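Local coordinates for protein dTDP-4-dehydrorhamnose reductase (Bacillus anthracis, PDB 3SC6) that catalyses the NADPH-dependent reduction of dTDP-4-dehydrorhamnose to dTDP-L-rhamnose in the rhamnose biosynthetic pathway, at residues P188-V191 with A192-N195; E138-V141 with K142-H145. All coordinates share one frame; numbering follows the deposited sequence.

Contact 1: P188-V191 with A192-N195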
loop_
_atom_site.group_PDB
_atom_site.type_symbol
_atom_site.label_atom_id
_atom_site.label_comp_id
_atom_site.label_asym_id
_atom_site.label_seq_id
_atom_site.Cartn_x
_atom_site.Cartn_y
_atom_site.Cartn_z
ATOM N N PRO A 188 -8.810 7.064 1.033
ATOM C CA PRO A 188 -7.549 7.320 1.721
ATOM C C PRO A 188 -7.296 6.304 2.819
ATOM O O PRO A 188 -8.168 6.072 3.653
ATOM C CB PRO A 188 -7.755 8.709 2.329
ATOM C CG PRO A 188 -8.807 9.344 1.500
ATOM C CD PRO A 188 -9.678 8.251 0.995
ATOM N N THR A 189 -6.109 5.709 2.822
ATOM C CA THR A 189 -5.757 4.717 3.825
ATOM C C THR A 189 -4.524 5.118 4.621
ATOM O O THR A 189 -3.437 5.262 4.066
ATOM C CB THR A 189 -5.492 3.354 3.176
ATOM O OG1 THR A 189 -6.678 2.911 2.504
ATOM C CG2 THR A 189 -5.096 2.338 4.222
ATOM N N TYR A 190 -4.704 5.295 5.927
ATOM C CA TYR A 190 -3.602 5.673 6.807
ATOM C C TYR A 190 -2.807 4.465 7.297
ATOM O O TYR A 190 -3.339 3.575 7.955
ATOM C CB TYR A 190 -4.099 6.561 7.956
ATOM C CG TYR A 190 -3.062 6.850 9.017
ATOM C CD1 TYR A 190 -1.765 7.195 8.675
ATOM C CD2 TYR A 190 -3.417 6.908 10.357
ATOM C CE1 TYR A 190 -0.823 7.481 9.646
ATOM C CE2 TYR A 190 -2.488 7.216 11.331
ATOM C CZ TYR A 190 -1.193 7.500 10.968
ATOM O OH TYR A 190 -0.264 7.803 11.928
ATOM N N VAL A 191 -1.524 4.462 6.945
ATOM C CA VAL A 191 -0.586 3.395 7.305
ATOM C C VAL A 191 -0.812 2.783 8.684
ATOM O O VAL A 191 -0.791 1.569 8.828
ATOM C CB VAL A 191 0.875 3.892 7.213
ATOM C CG1 VAL A 191 1.834 2.823 7.686
ATOM C CG2 VAL A 191 1.208 4.319 5.784
ATOM N N ALA A 192 -1.024 3.611 9.700
ATOM C CA ALA A 192 -1.245 3.090 11.049
ATOM C C ALA A 192 -2.395 2.091 11.084
ATOM O O ALA A 192 -2.284 1.057 11.741
ATOM C CB ALA A 192 -1.484 4.208 12.032
ATOM N N ASP A 193 -3.497 2.399 10.397
ATOM C CA ASP A 193 -4.654 1.492 10.362
ATOM C C ASP A 193 -4.322 0.223 9.568
ATOM O O ASP A 193 -4.790 -0.871 9.903
ATOM C CB ASP A 193 -5.903 2.171 9.776
ATOM C CG ASP A 193 -6.412 3.328 10.633
ATOM O OD1 ASP A 193 -5.868 3.556 11.733
ATOM O OD2 ASP A 193 -7.383 3.996 10.211
ATOM N N LEU A 194 -3.525 0.374 8.514
ATOM C CA LEU A 194 -3.134 -0.761 7.694
ATOM C C LEU A 194 -2.246 -1.692 8.517
ATOM O O LEU A 194 -2.468 -2.905 8.561
ATOM C CB LEU A 194 -2.378 -0.295 6.445
ATOM C CG LEU A 194 -1.899 -1.417 5.520
ATOM C CD1 LEU A 194 -3.076 -2.268 5.075
ATOM C CD2 LEU A 194 -1.158 -0.854 4.318
ATOM N N ASN A 195 -1.238 -1.117 9.170
ATOM C CA ASN A 195 -0.317 -1.901 9.992
ATOM C C ASN A 195 -1.049 -2.673 11.073
ATOM O O ASN A 195 -0.666 -3.794 11.399
ATOM C CB ASN A 195 0.775 -1.014 10.594
ATOM C CG ASN A 195 1.680 -0.398 9.535
ATOM O OD1 ASN A 195 1.690 -0.833 8.377
ATOM N ND2 ASN A 195 2.475 0.592 9.935
#

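Contact 2: E138-V141 with K142-H145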
loop_
_atom_site.group_PDB
_atom_site.type_symbol
_atom_site.label_atom_id
_atom_site.label_comp_id
_atom_site.label_asym_id
_atom_site.label_seq_id
_atom_site.Cartn_x
_atom_site.Cartn_y
_atom_site.Cartn_z
ATOM N N GLU A 138 1.841 -10.582 -7.770
ATOM C CA GLU A 138 0.916 -11.400 -6.983
ATOM C C GLU A 138 0.883 -12.831 -7.489
ATOM O O GLU A 138 0.866 -13.777 -6.698
ATOM C CB GLU A 138 -0.508 -10.852 -7.051
ATOM C CG GLU A 138 -0.718 -9.473 -6.468
ATOM C CD GLU A 138 -2.154 -9.003 -6.644
ATOM O OE1 GLU A 138 -2.931 -9.709 -7.320
ATOM O OE2 GLU A 138 -2.502 -7.925 -6.128
ATOM N N GLN A 139 0.860 -12.991 -8.811
ATOM C CA GLN A 139 0.824 -14.323 -9.398
ATOM C C GLN A 139 2.063 -15.147 -9.041
ATOM O O GLN A 139 1.923 -16.318 -8.703
ATOM C CB GLN A 139 0.588 -14.266 -10.910
ATOM C CG GLN A 139 -0.753 -13.632 -11.308
ATOM C CD GLN A 139 -1.976 -14.390 -10.772
ATOM O OE1 GLN A 139 -1.865 -15.496 -10.246
ATOM N NE2 GLN A 139 -3.148 -13.796 -10.933
ATOM N N PHE A 140 3.270 -14.575 -9.104
ATOM C CA PHE A 140 4.440 -15.380 -8.738
ATOM C C PHE A 140 4.355 -15.823 -7.287
ATOM O O PHE A 140 4.841 -16.896 -6.946
ATOM C CB PHE A 140 5.792 -14.705 -8.974
ATOM C CG PHE A 140 6.149 -14.501 -10.412
ATOM C CD1 PHE A 140 6.587 -15.571 -11.176
ATOM C CD2 PHE A 140 6.198 -13.236 -10.963
ATOM C CE1 PHE A 140 6.967 -15.395 -12.500
ATOM C CE2 PHE A 140 6.590 -13.052 -12.284
ATOM C CZ PHE A 140 6.974 -14.133 -13.051
ATOM N N VAL A 141 3.750 -14.998 -6.431
ATOM C CA VAL A 141 3.611 -15.343 -5.014
ATOM C C VAL A 141 2.686 -16.548 -4.838
ATOM O O VAL A 141 3.028 -17.489 -4.121
ATOM C CB VAL A 141 3.104 -14.156 -4.165
ATOM C CG1 VAL A 141 2.846 -14.597 -2.727
ATOM C CG2 VAL A 141 4.094 -13.005 -4.211
ATOM N N LYS A 142 1.518 -16.521 -5.480
ATOM C CA LYS A 142 0.577 -17.638 -5.377
ATOM C C LYS A 142 1.140 -18.889 -6.028
ATOM O O LYS A 142 0.889 -20.006 -5.576
ATOM C CB LYS A 142 -0.748 -17.340 -6.081
ATOM C CG LYS A 142 -1.624 -16.233 -5.524
ATOM C CD LYS A 142 -2.878 -16.152 -6.415
ATOM C CE LYS A 142 -3.925 -15.161 -5.947
ATOM N NZ LYS A 142 -4.508 -15.525 -4.620
ATOM N N GLU A 143 1.895 -18.693 -7.102
ATOM C CA GLU A 143 2.496 -19.795 -7.849
ATOM C C GLU A 143 3.719 -20.458 -7.200
ATOM O O GLU A 143 3.922 -21.652 -7.375
ATOM C CB GLU A 143 2.870 -19.295 -9.255
ATOM C CG GLU A 143 1.671 -18.857 -10.108
ATOM C CD GLU A 143 2.073 -18.207 -11.435
ATOM O OE1 GLU A 143 3.257 -17.835 -11.590
ATOM O OE2 GLU A 143 1.192 -18.019 -12.308
ATOM N N LEU A 144 4.510 -19.716 -6.427
ATOM C CA LEU A 144 5.707 -20.303 -5.810
ATOM C C LEU A 144 5.743 -20.379 -4.275
ATOM O O LEU A 144 6.762 -20.764 -3.702
ATOM C CB LEU A 144 6.937 -19.538 -6.311
ATOM C CG LEU A 144 7.112 -19.507 -7.837
ATOM C CD1 LEU A 144 8.302 -18.655 -8.227
ATOM C CD2 LEU A 144 7.247 -20.900 -8.413
ATOM N N HIS A 145 4.649 -20.035 -3.608
ATOM C CA HIS A 145 4.627 -20.085 -2.147
ATOM C C HIS A 145 3.205 -20.417 -1.688
ATOM O O HIS A 145 2.245 -20.120 -2.392
ATOM C CB HIS A 145 5.168 -18.763 -1.588
ATOM C CG HIS A 145 5.292 -18.730 -0.098
ATOM N ND1 HIS A 145 5.799 -19.788 0.625
ATOM C CD2 HIS A 145 5.075 -17.736 0.793
ATOM C CE1 HIS A 145 5.825 -19.471 1.906
ATOM N NE2 HIS A 145 5.398 -18.228 2.034
#

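Contact 1: P188-V191 with A192-N195
Tyr190 lays one face of its ring against the methyl of Ala192 at a strand-to-helix junction of the NADP-binding Rossmann fold, where strand 185-190 runs straight into helix 191-202. Ala192 CB lies 3.7 Å from the centroid of the Tyr190 ring, shifted toward its rim, a CH-pi contact that suits a residue as small as alanine. The ring gets there because CG is anti to the backbone N (chi1 172°); its hydroxyl bonds to Glu283 and Lys159. Tyr190 is also the N-cap: Leu194 N bonds to Tyr190 O at 3.3 Å. Asp193 N bonds more weakly to Tyr190 O at 2.7 Å, so one carbonyl receives two N-H groups of the first turn, one of them poorly aligned. Looser is the flank where Thr189 CG2 comes no nearer than 4.4 Å to Leu194 CB. Even this side is buried, not open to solvent, since Ser213 and Val212 close round it. The carboxylate of Asp193 leaves the contact for a salt bridge with Arg279. On the next turn the Asn195 amide, bonded to Glu24, slants across Val191, its ND2 3.2 Å from Val191 CG1, while Asn195 N meets Val191 O almost head-on at 2.7 Å.

Contact 2: E138-V141 with K142-H145
Gln139 and Lys142, one turn apart, pass each other at a slant, with Gln139 OE1 4.0 Å from Lys142 CD. Gln139 folds back at chi2 (-61°), bringing its amide beside the aliphatic part of the lysine. Lys142 stays extended until chi4 and bends only there (-64°), its NZ reaching a hydrogen bond with Thr209; a long, flexible chain suits this place, since its methylenes pass the Gln139 amide and the chain then carries the charge out from the helix to Thr209. Glu143 takes the other flank of Gln139: its CG is set beside its own backbone N and passes over the Gln139 carbonyl O, to which Glu143 N is bonded at 2.9 Å. The chain runs on extended, leaving Glu143 OE1 4.0 Å from Phe140 CD1 with ring and carboxylate planes nearly perpendicular, on a side of the helix where a charge can face solvent. Inward-facing residues differ. Glu138, buried, is satisfied by a salt bridge to Arg152 and a hydrogen bond to Ser105, while Val141 packs on Leu101 and Tyr103. His145 leaves helical geometry, and its N bonds only weakly to Val141 O at 3.1 Å; both ring nitrogens are held, by Ala99 and Gln95. This is the C-terminal end of an amphipathic helix lying on a Rossmann sheet, the helix whose N-terminal part carries the YxxxK signature of short-chain dehydrogenases/reductases.

In the fold
Contacts 1 and 2 belong to one Rossmann-type unit but do not touch: their centres are 25 Å apart and their nearest atoms about 13 Å. What they share is strand 148-157. Residues 138-145 reach its start through Tyr148 and Ile150, whereas residues 188-191 pair with its later part, round Trp155 and Tyr157. The bound NADP lies closer to contact 1, about 6 Å from the Leu194 side chain, against about 9 Å from that of Glu138 in contact 2. Contact 1 is buried, its centre about 9 Å from that of the chain, where a strand turns into a helix; contact 2 lies about 18 Å out and ends a helix with one side toward solvent.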